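Local coordinates for protein aminotransferase (Neisseria meningitidis Z2491, PDB 3JTX) that probably catalyses pyridoxal-phosphate-dependent transfer of amino groups between amino acids and oxo acids, as a class I and II aminotransferase, at residues Arg82-Val88 and Lys219-Gln225; Ala103-Phe107 and Leu237-Thr241; Ile144-Asn148 and Arg361-Gly366. All blocks are in the same frame, centred on the assembly; numbering follows the deposited sequence.

Contact 1: Arg82-Val88 and Lys219-Gln225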
ATOM      1  N   ARG A  82      24.972   5.657  10.426  1.00 16.04           N
ATOM      2  CA  ARG A  82      25.202   4.281  10.028  1.00 16.00           C
ATOM      3  C   ARG A  82      26.286   4.146   8.956  1.00 16.57           C
ATOM      4  O   ARG A  82      27.034   3.151   8.958  1.00 16.55           O
ATOM      5  CB  ARG A  82      23.881   3.661   9.525  1.00 15.78           C
ATOM      6  CG  ARG A  82      24.022   2.292   8.855  1.00 15.28           C
ATOM      7  CD  ARG A  82      24.558   1.220   9.803  1.00 15.51           C
ATOM      8  NE  ARG A  82      24.606  -0.072   9.132  1.00 14.76           N
ATOM      9  CZ  ARG A  82      25.547  -0.447   8.271  1.00 16.10           C
ATOM     10  NH1 ARG A  82      26.581   0.343   8.018  1.00 15.83           N
ATOM     11  NH2 ARG A  82      25.475  -1.641   7.692  1.00 15.91           N
ATOM     12  N   TYR A  83      26.363   5.137   8.061  1.00 16.84           N
ATOM     13  CA  TYR A  83      27.286   5.111   6.924  1.00 17.66           C
ATOM     14  C   TYR A  83      28.354   6.207   7.020  1.00 18.23           C
ATOM     15  O   TYR A  83      28.654   6.906   6.040  1.00 17.99           O
ATOM     16  CB  TYR A  83      26.492   5.164   5.608  1.00 17.68           C
ATOM     17  CG  TYR A  83      25.558   3.976   5.488  1.00 18.25           C
ATOM     18  CD1 TYR A  83      26.052   2.689   5.259  1.00 17.90           C
ATOM     19  CD2 TYR A  83      24.189   4.122   5.664  1.00 19.11           C
ATOM     20  CE1 TYR A  83      25.191   1.587   5.170  1.00 17.40           C
ATOM     21  CE2 TYR A  83      23.336   3.041   5.580  1.00 18.91           C
ATOM     22  CZ  TYR A  83      23.836   1.772   5.335  1.00 18.54           C
ATOM     23  OH  TYR A  83      22.951   0.715   5.287  1.00 18.39           O
ATOM     24  N   ASP A  84      28.905   6.346   8.229  1.00 18.40           N
ATOM     25  CA  ASP A  84      30.106   7.120   8.482  1.00 18.95           C
ATOM     26  C   ASP A  84      30.062   8.521   7.876  1.00 18.40           C
ATOM     27  O   ASP A  84      30.977   8.922   7.165  1.00 18.31           O
ATOM     28  CB  ASP A  84      31.325   6.347   7.969  1.00 19.14           C
ATOM     29  CG  ASP A  84      32.630   6.887   8.527  1.00 21.76           C
ATOM     30  OD1 ASP A  84      32.620   7.439   9.651  1.00 23.94           O
ATOM     31  OD2 ASP A  84      33.658   6.778   7.830  1.00 22.61           O
ATOM     32  N   GLY A  85      28.989   9.253   8.169  1.00 17.86           N
ATOM     33  CA  GLY A  85      28.840  10.643   7.741  1.00 17.15           C
ATOM     34  C   GLY A  85      28.094  10.894   6.444  1.00 16.75           C
ATOM     35  O   GLY A  85      27.961  12.035   6.026  1.00 16.86           O
ATOM     36  N   LEU A  86      27.584   9.836   5.812  1.00 16.78           N
ATOM     37  CA  LEU A  86      26.759   9.972   4.617  1.00 16.80           C
ATOM     38  C   LEU A  86      25.680  11.031   4.833  1.00 16.75           C
ATOM     39  O   LEU A  86      24.907  10.934   5.779  1.00 15.39           O
ATOM     40  CB  LEU A  86      26.092   8.631   4.278  1.00 16.93           C
ATOM     41  CG  LEU A  86      25.383   8.535   2.920  1.00 16.89           C
ATOM     42  CD1 LEU A  86      26.402   8.510   1.772  1.00 17.32           C
ATOM     43  CD2 LEU A  86      24.523   7.308   2.899  1.00 16.66           C
ATOM     44  N   THR A  87      25.658  12.040   3.960  1.00 16.94           N
ATOM     45  CA  THR A  87      24.695  13.130   4.037  0.50 17.23           C
ATOM     46  C   THR A  87      23.656  12.999   2.916  1.00 17.46           C
ATOM     47  O   THR A  87      23.975  13.135   1.730  1.00 17.24           O
ATOM     48  CB  THR A  87      25.379  14.500   3.944  0.50 17.68           C
ATOM     49  OG1 THR A  87      26.104  14.593   2.712  0.50 18.89           O
ATOM     50  CG2 THR A  87      26.344  14.691   5.115  0.50 17.53           C
ATOM     51  N   VAL A  88      22.417  12.731   3.319  1.00 17.22           N
ATOM     52  CA  VAL A  88      21.289  12.529   2.420  1.00 17.76           C
ATOM     53  C   VAL A  88      20.214  13.543   2.825  1.00 17.93           C
ATOM     54  O   VAL A  88      19.900  13.684   4.002  1.00 19.14           O
ATOM     55  CB  VAL A  88      20.761  11.070   2.555  1.00 17.12           C
ATOM     56  CG1 VAL A  88      19.464  10.843   1.762  1.00 16.91           C
ATOM     57  CG2 VAL A  88      21.847  10.073   2.135  1.00 17.13           C
ATOM     58  N   LYS A 219      30.251  -3.975   9.662  1.00 21.68           N
ATOM     59  CA  LYS A 219      29.023  -3.393   9.128  1.00 21.21           C
ATOM     60  C   LYS A 219      28.972  -3.517   7.606  1.00 20.19           C
ATOM     61  O   LYS A 219      29.936  -3.162   6.937  1.00 20.16           O
ATOM     62  CB  LYS A 219      28.918  -1.914   9.531  1.00 21.77           C
ATOM     63  CG  LYS A 219      29.051  -1.660  11.012  1.00 22.66           C
ATOM     64  CD  LYS A 219      28.495  -0.325  11.459  1.00 24.95           C
ATOM     65  CE  LYS A 219      29.158   0.851  10.796  1.00 26.68           C
ATOM     66  NZ  LYS A 219      28.958   2.109  11.591  1.00 27.35           N
ATOM     67  N   PRO A 220      27.859  -4.041   7.050  1.00 18.91           N
ATOM     68  CA  PRO A 220      27.790  -4.136   5.595  1.00 17.86           C
ATOM     69  C   PRO A 220      27.814  -2.780   4.892  1.00 17.11           C
ATOM     70  O   PRO A 220      27.116  -1.840   5.294  1.00 15.98           O
ATOM     71  CB  PRO A 220      26.432  -4.807   5.338  1.00 18.20           C
ATOM     72  CG  PRO A 220      26.123  -5.556   6.602  1.00 18.84           C
ATOM     73  CD  PRO A 220      26.822  -4.848   7.723  1.00 18.51           C
ATOM     74  N   LEU A 221      28.618  -2.714   3.841  1.00 16.19           N
ATOM     75  CA  LEU A 221      28.609  -1.616   2.900  1.00 15.86           C
ATOM     76  C   LEU A 221      27.221  -1.499   2.261  1.00 15.66           C
ATOM     77  O   LEU A 221      26.588  -2.515   1.916  1.00 14.81           O
ATOM     78  CB  LEU A 221      29.672  -1.886   1.823  1.00 16.06           C
ATOM     79  CG  LEU A 221      29.865  -0.931   0.636  1.00 16.68           C
ATOM     80  CD1 LEU A 221      30.335   0.471   1.078  1.00 15.13           C
ATOM     81  CD2 LEU A 221      30.880  -1.549  -0.363  1.00 15.73           C
ATOM     82  N   GLY A 222      26.741  -0.264   2.125  1.00 15.44           N
ATOM     83  CA  GLY A 222      25.478   0.016   1.452  1.00 15.44           C
ATOM     84  C   GLY A 222      25.722   0.704   0.108  1.00 15.13           C
ATOM     85  O   GLY A 222      26.817   1.215  -0.163  1.00 14.47           O
ATOM     86  N   CYS A 223      24.703   0.674  -0.739  1.00 14.60           N
ATOM     87  CA  CYS A 223      24.778   1.243  -2.092  0.50 14.28           C
ATOM     88  C   CYS A 223      25.184   2.718  -2.073  1.00 14.50           C
ATOM     89  O   CYS A 223      26.092   3.140  -2.786  1.00 14.08           O
ATOM     90  CB  CYS A 223      23.426   1.079  -2.795  0.50 13.91           C
ATOM     91  SG  CYS A 223      23.287   1.879  -4.425  0.50 11.20           S
ATOM     92  N   LEU A 224      24.506   3.514  -1.247  1.00 14.95           N
ATOM     93  CA  LEU A 224      24.785   4.968  -1.221  1.00 14.78           C
ATOM     94  C   LEU A 224      26.187   5.268  -0.690  1.00 14.70           C
ATOM     95  O   LEU A 224      26.878   6.137  -1.203  1.00 14.77           O
ATOM     96  CB  LEU A 224      23.708   5.733  -0.429  1.00 14.69           C
ATOM     97  CG  LEU A 224      22.267   5.644  -0.955  1.00 16.12           C
ATOM     98  CD1 LEU A 224      21.334   6.624  -0.225  1.00 13.16           C
ATOM     99  CD2 LEU A 224      22.215   5.886  -2.479  1.00 15.71           C
ATOM    100  N   GLN A 225      26.626   4.494   0.294  1.00 14.56           N
ATOM    101  CA  GLN A 225      27.983   4.607   0.817  1.00 14.32           C
ATOM    102  C   GLN A 225      29.032   4.193  -0.229  1.00 13.91           C
ATOM    103  O   GLN A 225      30.083   4.801  -0.325  1.00 13.04           O
ATOM    104  CB  GLN A 225      28.120   3.728   2.074  1.00 14.17           C
ATOM    105  CG  GLN A 225      29.521   3.699   2.681  1.00 16.13           C
ATOM    106  CD  GLN A 225      29.569   2.917   3.978  1.00 17.06           C
ATOM    107  OE1 GLN A 225      28.970   1.848   4.088  1.00 17.48           O
ATOM    108  NE2 GLN A 225      30.278   3.462   4.979  1.00 17.66           N
TER
HETATM  109  O   HOH W   1      29.043   0.376   6.499  1.00 15.46           O
HETATM  110  O   HOH W   2      29.216   4.547  10.493  1.00 21.56           O
HETATM  111  O   HOH W   3      29.826   2.616   8.042  1.00 29.56           O
HETATM  112  O   HOH W   4      24.148  -1.465   4.380  1.00 31.34           O

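Contact 2: Ala103-Phe107 and Leu237-Thr241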
ATOM      1  N   ALA A 103       6.904  -0.827  -1.804  1.00 14.92           N
ATOM      2  CA  ALA A 103       7.814   0.149  -2.382  1.00 15.51           C
ATOM      3  C   ALA A 103       8.531  -0.420  -3.601  1.00 15.20           C
ATOM      4  O   ALA A 103       8.559   0.200  -4.647  1.00 15.55           O
ATOM      5  CB  ALA A 103       8.842   0.592  -1.321  1.00 15.00           C
ATOM      6  N   LEU A 104       9.079  -1.624  -3.462  1.00 15.63           N
ATOM      7  CA  LEU A 104       9.785  -2.272  -4.559  1.00 16.61           C
ATOM      8  C   LEU A 104       8.806  -2.568  -5.699  1.00 15.78           C
ATOM      9  O   LEU A 104       9.112  -2.325  -6.874  1.00 15.45           O
ATOM     10  CB  LEU A 104      10.422  -3.585  -4.081  1.00 17.14           C
ATOM     11  CG  LEU A 104      11.630  -3.500  -3.156  1.00 21.70           C
ATOM     12  CD1 LEU A 104      11.785  -4.792  -2.329  1.00 24.53           C
ATOM     13  CD2 LEU A 104      12.919  -3.185  -3.944  1.00 22.01           C
ATOM     14  N   PHE A 105       7.631  -3.092  -5.347  1.00 15.12           N
ATOM     15  CA  PHE A 105       6.620  -3.430  -6.349  1.00 15.16           C
ATOM     16  C   PHE A 105       6.168  -2.206  -7.136  1.00 15.45           C
ATOM     17  O   PHE A 105       6.191  -2.195  -8.375  1.00 16.22           O
ATOM     18  CB  PHE A 105       5.403  -4.111  -5.703  1.00 15.53           C
ATOM     19  CG  PHE A 105       4.352  -4.516  -6.714  1.00 15.38           C
ATOM     20  CD1 PHE A 105       4.419  -5.747  -7.338  1.00 17.80           C
ATOM     21  CD2 PHE A 105       3.328  -3.647  -7.064  1.00 16.43           C
ATOM     22  CE1 PHE A 105       3.466  -6.127  -8.307  1.00 15.35           C
ATOM     23  CE2 PHE A 105       2.356  -4.017  -8.025  1.00 17.57           C
ATOM     24  CZ  PHE A 105       2.447  -5.257  -8.652  1.00 15.78           C
ATOM     25  N   SER A 106       5.749  -1.161  -6.421  1.00 15.00           N
ATOM     26  CA  SER A 106       5.253   0.036  -7.087  1.00 14.99           C
ATOM     27  C   SER A 106       6.344   0.752  -7.888  1.00 15.18           C
ATOM     28  O   SER A 106       6.080   1.227  -8.998  1.00 15.77           O
ATOM     29  CB  SER A 106       4.589   0.994  -6.094  1.00 13.95           C
ATOM     30  OG  SER A 106       5.465   1.365  -5.057  1.00 14.95           O
ATOM     31  N   PHE A 107       7.569   0.812  -7.370  1.00 15.31           N
ATOM     32  CA  PHE A 107       8.624   1.458  -8.127  1.00 15.62           C
ATOM     33  C   PHE A 107       8.845   0.766  -9.478  1.00 15.90           C
ATOM     34  O   PHE A 107       8.930   1.414 -10.518  1.00 15.82           O
ATOM     35  CB  PHE A 107       9.943   1.583  -7.349  1.00 15.70           C
ATOM     36  CG  PHE A 107      10.938   2.434  -8.070  1.00 17.62           C
ATOM     37  CD1 PHE A 107      10.736   3.808  -8.174  1.00 16.91           C
ATOM     38  CD2 PHE A 107      12.022   1.869  -8.726  1.00 16.60           C
ATOM     39  CE1 PHE A 107      11.596   4.611  -8.904  1.00 18.90           C
ATOM     40  CE2 PHE A 107      12.903   2.675  -9.458  1.00 18.73           C
ATOM     41  CZ  PHE A 107      12.694   4.030  -9.548  1.00 17.93           C
ATOM     42  N   LEU A 237      20.144   5.856  -8.596  1.00 14.20           N
ATOM     43  CA  LEU A 237      20.358   4.943  -7.459  1.00 14.99           C
ATOM     44  C   LEU A 237      19.262   5.134  -6.436  1.00 15.08           C
ATOM     45  O   LEU A 237      18.960   6.260  -6.068  1.00 15.15           O
ATOM     46  CB  LEU A 237      21.679   5.231  -6.741  1.00 14.74           C
ATOM     47  CG  LEU A 237      22.988   5.184  -7.509  1.00 16.80           C
ATOM     48  CD1 LEU A 237      24.153   5.391  -6.521  1.00 16.77           C
ATOM     49  CD2 LEU A 237      23.125   3.849  -8.252  1.00 17.75           C
ATOM     50  N   LEU A 238      18.679   4.034  -5.972  1.00 15.31           N
ATOM     51  CA  LEU A 238      17.719   4.060  -4.887  1.00 15.40           C
ATOM     52  C   LEU A 238      18.002   2.884  -3.960  1.00 15.64           C
ATOM     53  O   LEU A 238      18.131   1.756  -4.419  1.00 15.31           O
ATOM     54  CB  LEU A 238      16.300   3.942  -5.414  1.00 15.66           C
ATOM     55  CG  LEU A 238      15.712   5.135  -6.180  1.00 17.65           C
ATOM     56  CD1 LEU A 238      14.367   4.696  -6.769  1.00 19.66           C
ATOM     57  CD2 LEU A 238      15.558   6.394  -5.284  1.00 17.72           C
HETATM   58  N   MSE A 239      18.110   3.160  -2.662  1.00 15.44           N
HETATM   59  CA  MSE A 239      18.152   2.108  -1.667  1.00 15.69           C
HETATM   60  C   MSE A 239      16.759   1.924  -1.068  1.00 15.28           C
HETATM   61  O   MSE A 239      16.026   2.889  -0.866  1.00 14.97           O
HETATM   62  CB  MSE A 239      19.153   2.461  -0.565  1.00 15.90           C
HETATM   63  CG  MSE A 239      18.678   3.567   0.329  1.00 18.49           C
HETATM   64 SE   MSE A 239      19.744   3.900   1.917  0.75 19.67          SE
HETATM   65  CE  MSE A 239      19.460   2.457   2.974  1.00 16.04           C
ATOM     66  N   PHE A 240      16.404   0.675  -0.789  1.00 15.23           N
ATOM     67  CA  PHE A 240      15.139   0.323  -0.170  1.00 15.35           C
ATOM     68  C   PHE A 240      15.472  -0.356   1.145  1.00 15.47           C
ATOM     69  O   PHE A 240      16.271  -1.314   1.182  1.00 15.98           O
ATOM     70  CB  PHE A 240      14.367  -0.652  -1.073  1.00 14.98           C
ATOM     71  CG  PHE A 240      13.879  -0.045  -2.321  1.00 15.74           C
ATOM     72  CD1 PHE A 240      14.737   0.166  -3.399  1.00 15.22           C
ATOM     73  CD2 PHE A 240      12.545   0.334  -2.442  1.00 16.98           C
ATOM     74  CE1 PHE A 240      14.293   0.731  -4.546  1.00 16.27           C
ATOM     75  CE2 PHE A 240      12.083   0.912  -3.614  1.00 18.14           C
ATOM     76  CZ  PHE A 240      12.960   1.115  -4.673  1.00 18.32           C
ATOM     77  N   THR A 241      14.922   0.152   2.242  1.00 15.64           N
ATOM     78  CA  THR A 241      15.100  -0.523   3.503  1.00 15.67           C
ATOM     79  C   THR A 241      13.862  -0.503   4.375  1.00 16.74           C
ATOM     80  O   THR A 241      12.837   0.065   3.996  1.00 17.24           O
ATOM     81  CB  THR A 241      16.353  -0.052   4.245  1.00 16.50           C
ATOM     82  OG1 THR A 241      16.655  -1.012   5.264  1.00 17.49           O
ATOM     83  CG2 THR A 241      16.180   1.362   4.856  1.00 15.30           C
TER

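Contact 3: Ile144-Asn148 and Arg361-Gly366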
ATOM      1  N   ILE A 144      12.010 -10.739 -17.039  1.00 21.13           N
ATOM      2  CA  ILE A 144      13.002 -10.907 -15.971  1.00 20.88           C
ATOM      3  C   ILE A 144      14.196 -11.733 -16.455  1.00 21.22           C
ATOM      4  O   ILE A 144      14.027 -12.768 -17.108  1.00 20.79           O
ATOM      5  CB  ILE A 144      12.405 -11.487 -14.662  1.00 21.43           C
ATOM      6  CG1 ILE A 144      13.481 -11.466 -13.559  1.00 22.39           C
ATOM      7  CG2 ILE A 144      11.835 -12.907 -14.883  1.00 21.41           C
ATOM      8  CD1 ILE A 144      12.963 -11.275 -12.159  1.00 26.41           C
ATOM      9  N   HIS A 145      15.399 -11.237 -16.160  1.00 20.12           N
ATOM     10  CA  HIS A 145      16.631 -11.888 -16.533  1.00 20.01           C
ATOM     11  C   HIS A 145      17.488 -12.060 -15.293  1.00 19.96           C
ATOM     12  O   HIS A 145      17.405 -11.260 -14.366  1.00 19.40           O
ATOM     13  CB  HIS A 145      17.345 -11.090 -17.619  1.00 20.42           C
ATOM     14  CG  HIS A 145      16.631 -11.112 -18.935  1.00 20.65           C
ATOM     15  ND1 HIS A 145      16.985 -11.963 -19.959  1.00 21.58           N
ATOM     16  CD2 HIS A 145      15.563 -10.411 -19.382  1.00 20.60           C
ATOM     17  CE1 HIS A 145      16.180 -11.772 -20.989  1.00 21.54           C
ATOM     18  NE2 HIS A 145      15.307 -10.836 -20.664  1.00 22.83           N
ATOM     19  N   PHE A 146      18.283 -13.126 -15.264  1.00 19.99           N
ATOM     20  CA  PHE A 146      18.942 -13.572 -14.039  1.00 20.68           C
ATOM     21  C   PHE A 146      20.461 -13.563 -14.132  1.00 20.87           C
ATOM     22  O   PHE A 146      21.035 -14.119 -15.063  1.00 22.01           O
ATOM     23  CB  PHE A 146      18.414 -14.966 -13.657  1.00 20.59           C
ATOM     24  CG  PHE A 146      16.964 -14.961 -13.245  1.00 20.56           C
ATOM     25  CD1 PHE A 146      16.581 -14.440 -12.017  1.00 19.89           C
ATOM     26  CD2 PHE A 146      15.986 -15.472 -14.082  1.00 20.14           C
ATOM     27  CE1 PHE A 146      15.246 -14.416 -11.639  1.00 21.31           C
ATOM     28  CE2 PHE A 146      14.654 -15.450 -13.714  1.00 21.00           C
ATOM     29  CZ  PHE A 146      14.278 -14.938 -12.483  1.00 20.79           C
ATOM     30  N   ALA A 147      21.101 -12.884 -13.176  1.00 21.03           N
ATOM     31  CA  ALA A 147      22.548 -12.919 -12.989  1.00 20.67           C
ATOM     32  C   ALA A 147      22.845 -13.906 -11.853  1.00 21.05           C
ATOM     33  O   ALA A 147      22.567 -13.609 -10.685  1.00 20.16           O
ATOM     34  CB  ALA A 147      23.089 -11.534 -12.652  1.00 20.73           C
ATOM     35  N   ASN A 148      23.392 -15.072 -12.198  1.00 21.76           N
ATOM     36  CA  ASN A 148      23.633 -16.147 -11.228  1.00 22.50           C
ATOM     37  C   ASN A 148      24.696 -15.793 -10.207  1.00 22.49           C
ATOM     38  O   ASN A 148      25.650 -15.068 -10.518  1.00 21.78           O
ATOM     39  CB  ASN A 148      24.027 -17.457 -11.920  1.00 23.29           C
ATOM     40  CG  ASN A 148      22.876 -18.102 -12.655  1.00 24.73           C
ATOM     41  OD1 ASN A 148      21.709 -17.726 -12.504  1.00 25.00           O
ATOM     42  ND2 ASN A 148      23.206 -19.071 -13.493  1.00 29.18           N
ATOM     43  N   ARG A 361      15.674 -19.783 -10.288  1.00 25.28           N
ATOM     44  CA  ARG A 361      15.289 -20.278 -11.594  1.00 27.02           C
ATOM     45  C   ARG A 361      16.466 -20.928 -12.331  1.00 28.55           C
ATOM     46  O   ARG A 361      17.616 -20.551 -12.175  1.00 29.10           O
ATOM     47  CB  ARG A 361      14.706 -19.159 -12.460  1.00 27.19           C
ATOM     48  CG  ARG A 361      13.791 -19.752 -13.510  1.00 27.89           C
ATOM     49  CD  ARG A 361      13.247 -18.792 -14.441  1.00 28.21           C
ATOM     50  NE  ARG A 361      12.163 -17.975 -13.899  1.00 26.43           N
ATOM     51  CZ  ARG A 361      11.522 -17.078 -14.638  1.00 25.45           C
ATOM     52  NH1 ARG A 361      11.868 -16.922 -15.915  1.00 25.75           N
ATOM     53  NH2 ARG A 361      10.556 -16.336 -14.120  1.00 24.82           N
ATOM     54  N   ASP A 362      16.129 -21.941 -13.113  1.00 30.92           N
ATOM     55  CA  ASP A 362      17.103 -22.587 -14.010  0.50 31.34           C
ATOM     56  C   ASP A 362      17.566 -21.678 -15.173  1.00 32.23           C
ATOM     57  O   ASP A 362      16.812 -20.901 -15.747  1.00 32.82           O
ATOM     58  CB  ASP A 362      16.554 -23.919 -14.534  0.50 31.56           C
ATOM     59  CG  ASP A 362      17.513 -25.072 -14.305  0.50 30.58           C
ATOM     60  OD1 ASP A 362      18.670 -25.022 -14.789  0.50 30.21           O
ATOM     61  OD2 ASP A 362      17.103 -26.030 -13.624  0.50 30.04           O
ATOM     62  N   THR A 363      18.863 -21.765 -15.492  1.00 33.13           N
ATOM     63  CA  THR A 363      19.456 -20.949 -16.552  1.00 33.89           C
ATOM     64  C   THR A 363      20.365 -21.782 -17.455  1.00 35.09           C
ATOM     65  O   THR A 363      20.608 -22.962 -17.187  1.00 35.64           O
ATOM     66  CB  THR A 363      20.309 -19.780 -15.980  1.00 34.35           C
ATOM     67  OG1 THR A 363      21.545 -20.290 -15.436  1.00 33.68           O
ATOM     68  CG2 THR A 363      19.526 -19.005 -14.901  1.00 33.85           C
ATOM     69  N   GLU A 364      20.892 -21.152 -18.506  1.00 35.99           N
ATOM     70  CA  GLU A 364      21.895 -21.792 -19.356  1.00 36.87           C
ATOM     71  C   GLU A 364      23.116 -22.256 -18.544  1.00 37.33           C
ATOM     72  O   GLU A 364      23.904 -23.063 -19.030  1.00 37.70           O
ATOM     73  CB  GLU A 364      22.330 -20.864 -20.500  1.00 36.73           C
ATOM     74  N   GLN A 365      23.276 -21.754 -17.317  1.00 37.64           N
ATOM     75  CA  GLN A 365      24.361 -22.221 -16.427  1.00 37.87           C
ATOM     76  C   GLN A 365      23.865 -23.037 -15.219  1.00 37.31           C
ATOM     77  O   GLN A 365      24.553 -23.117 -14.192  1.00 38.23           O
ATOM     78  CB  GLN A 365      25.207 -21.020 -15.971  1.00 38.26           C
ATOM     79  CG  GLN A 365      25.832 -20.243 -17.140  1.00 39.16           C
ATOM     80  CD  GLN A 365      26.575 -18.980 -16.718  1.00 40.95           C
ATOM     81  OE1 GLN A 365      26.207 -18.305 -15.740  1.00 42.22           O
ATOM     82  NE2 GLN A 365      27.618 -18.638 -17.475  1.00 41.53           N
ATOM     83  N   GLY A 366      22.696 -23.673 -15.352  1.00 36.08           N
ATOM     84  CA  GLY A 366      22.091 -24.469 -14.269  1.00 35.01           C
ATOM     85  C   GLY A 366      21.352 -23.627 -13.232  1.00 33.79           C
ATOM     86  O   GLY A 366      21.387 -22.385 -13.306  1.00 34.28           O
TER

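Contact 1: Arg82-Val88 and Lys219-Gln225
Arg82 supplies the stronger of two direct hydrogen bonds across this contact. Its NH2 donates to Pro220 O over 2.9 Å at 153°, meeting a lone pair in the carbonyl plane, while the oxygen lies 18° out of the guanidinium plane. NH2 also reaches Ser211 O, and NE forms a salt bridge with Glu212, so several partners fix the rotation of the group. Its two faces are covered from opposite sides by Lys219 CB and the Tyr83 ring. Lys219 slides past Arg82 in the reverse direction, and its NZ makes a weak bond of 3.4 Å to Arg82 O.

Water completes the polar set. One molecule ties Arg82 NH1 to Pro220 O and Gln225 OE1; another joins Tyr83 OH to the same carbonyl, which thus accepts three bonds. A third links Arg82 O to Gln225 NE2; a fourth, accepting from Lys219 NZ and Asp84 N, gives Arg82 O only a weak bond.

Among the packing contacts, Gln225 OE1 sits at the edge of the Tyr83 ring, 3.3 Å from Tyr83 CD1, the amide standing 81° to the ring. Further along, Leu86 CD2 meets Leu224 CB at 3.8 Å and Val88 CG2 meets Leu224 CD1 at 4.2 Å.

The whole joins two helix ends: helix 69-82 runs out into a type I' turn, Tyr83 to Leu86, against the start of helix 223-229, where Gly222 is the N-cap.

Contact 2: Ala103-Phe107 and Leu237-Thr241
Phe240 pushes from strand 237-242 into the side of helix 100-111. Phe240 CB lies 4.1 Å from Leu104 CD2. With chi1 at -69° its CG is anti to the residue's own carbonyl carbon, which carries the ring toward the helix, and Phe240 CG comes to 3.7 Å from Leu104 CD2. That methyl stands over the ring face in a CH-pi contact, only 16° off the normal, with Phe240 CD1 and CE1 also beneath it. Along one flank, Phe240 CD2 meets Ala103 CB, 3.9 Å away at the ring edge; next, Phe240 CE2 comes within 3.7 Å of Ala103 O, a carbonyl already engaged by Phe107 N within the helix. At the tip, Phe240 CZ ends 4.1 Å from Phe107 CB.

One helical turn on, the roles are exchanged: now the helix offers the ring and the strand the methyl. Leu238 CD1 sits 3.6 Å from the centroid of the Phe107 ring, over its face, and is close to Phe107 CZ at 3.3 Å. Phe107 also meets Phe267 edge-to-face.

Helix and strand segments run at 146°, their axes 10.3 Å apart, with apolar side-chain packing and no hydrogen bond between them. Such a helix laid against a mixed seven-stranded sheet marks the large domain of fold-type I pyridoxal-phosphate enzymes, in which this strand leads toward Lys245, the residue bearing the cofactor.

Contact 3: Ile144-Asn148 and Arg361-Gly366
Arg361 crosses the Phe146 ring at about a right angle: Phe146 CE2 stands 3.5 Å above one face of the guanidinium, off centre, and the two planes are 64° apart. Here an edge strand of the large-domain sheet within this chain, 143-148, receives a loop built on a type I beta turn and an ST turn. Arg361 CB approaches over a face of the ring, and the bend at chi3 (-76°) brings NH1 to the ring edge. Beyond the ring, Arg361 NH2 comes within 3.7 Å of Ile144 CG2; the charge of the group is met by a salt bridge from NH2 to Glu134 on helix 131-139.

At the other end of the strand the chemistry is polar. Asn148 OD1 accepts from Asn127 ND2, which settles which way round the amide lies and leaves ND2 facing the loop. Thr363 OG1 is the hub there, gripped by three bonds: it donates to Gly366 O across the turn at 3.0 Å, accepts from Gln365 N, and receives Asn148 ND2 at 2.8 Å, a nearly straight bond of 163° with the oxygen close to the amide plane.

In the fold
The three contacts differ in chemistry, and burial alone does not decide polarity. Contact 2 is the innermost, about 11 Å from the centre of the chain, and its touching side chains are all apolar; contact 3, at about 19 Å, is partly buried and mixes an arginine crossing an aromatic ring with a hydrogen-bonded turn. Contact 1 is mostly buried yet has a polar side threaded by water beside a small apolar one. Leu224 carries that apolar side on to Met239 of contact 2, while Cys223, on the same helix start, meets Leu237. Contacts 2 and 3 share the seven-stranded sheet, one on an inner strand and the other on an edge strand, without touching.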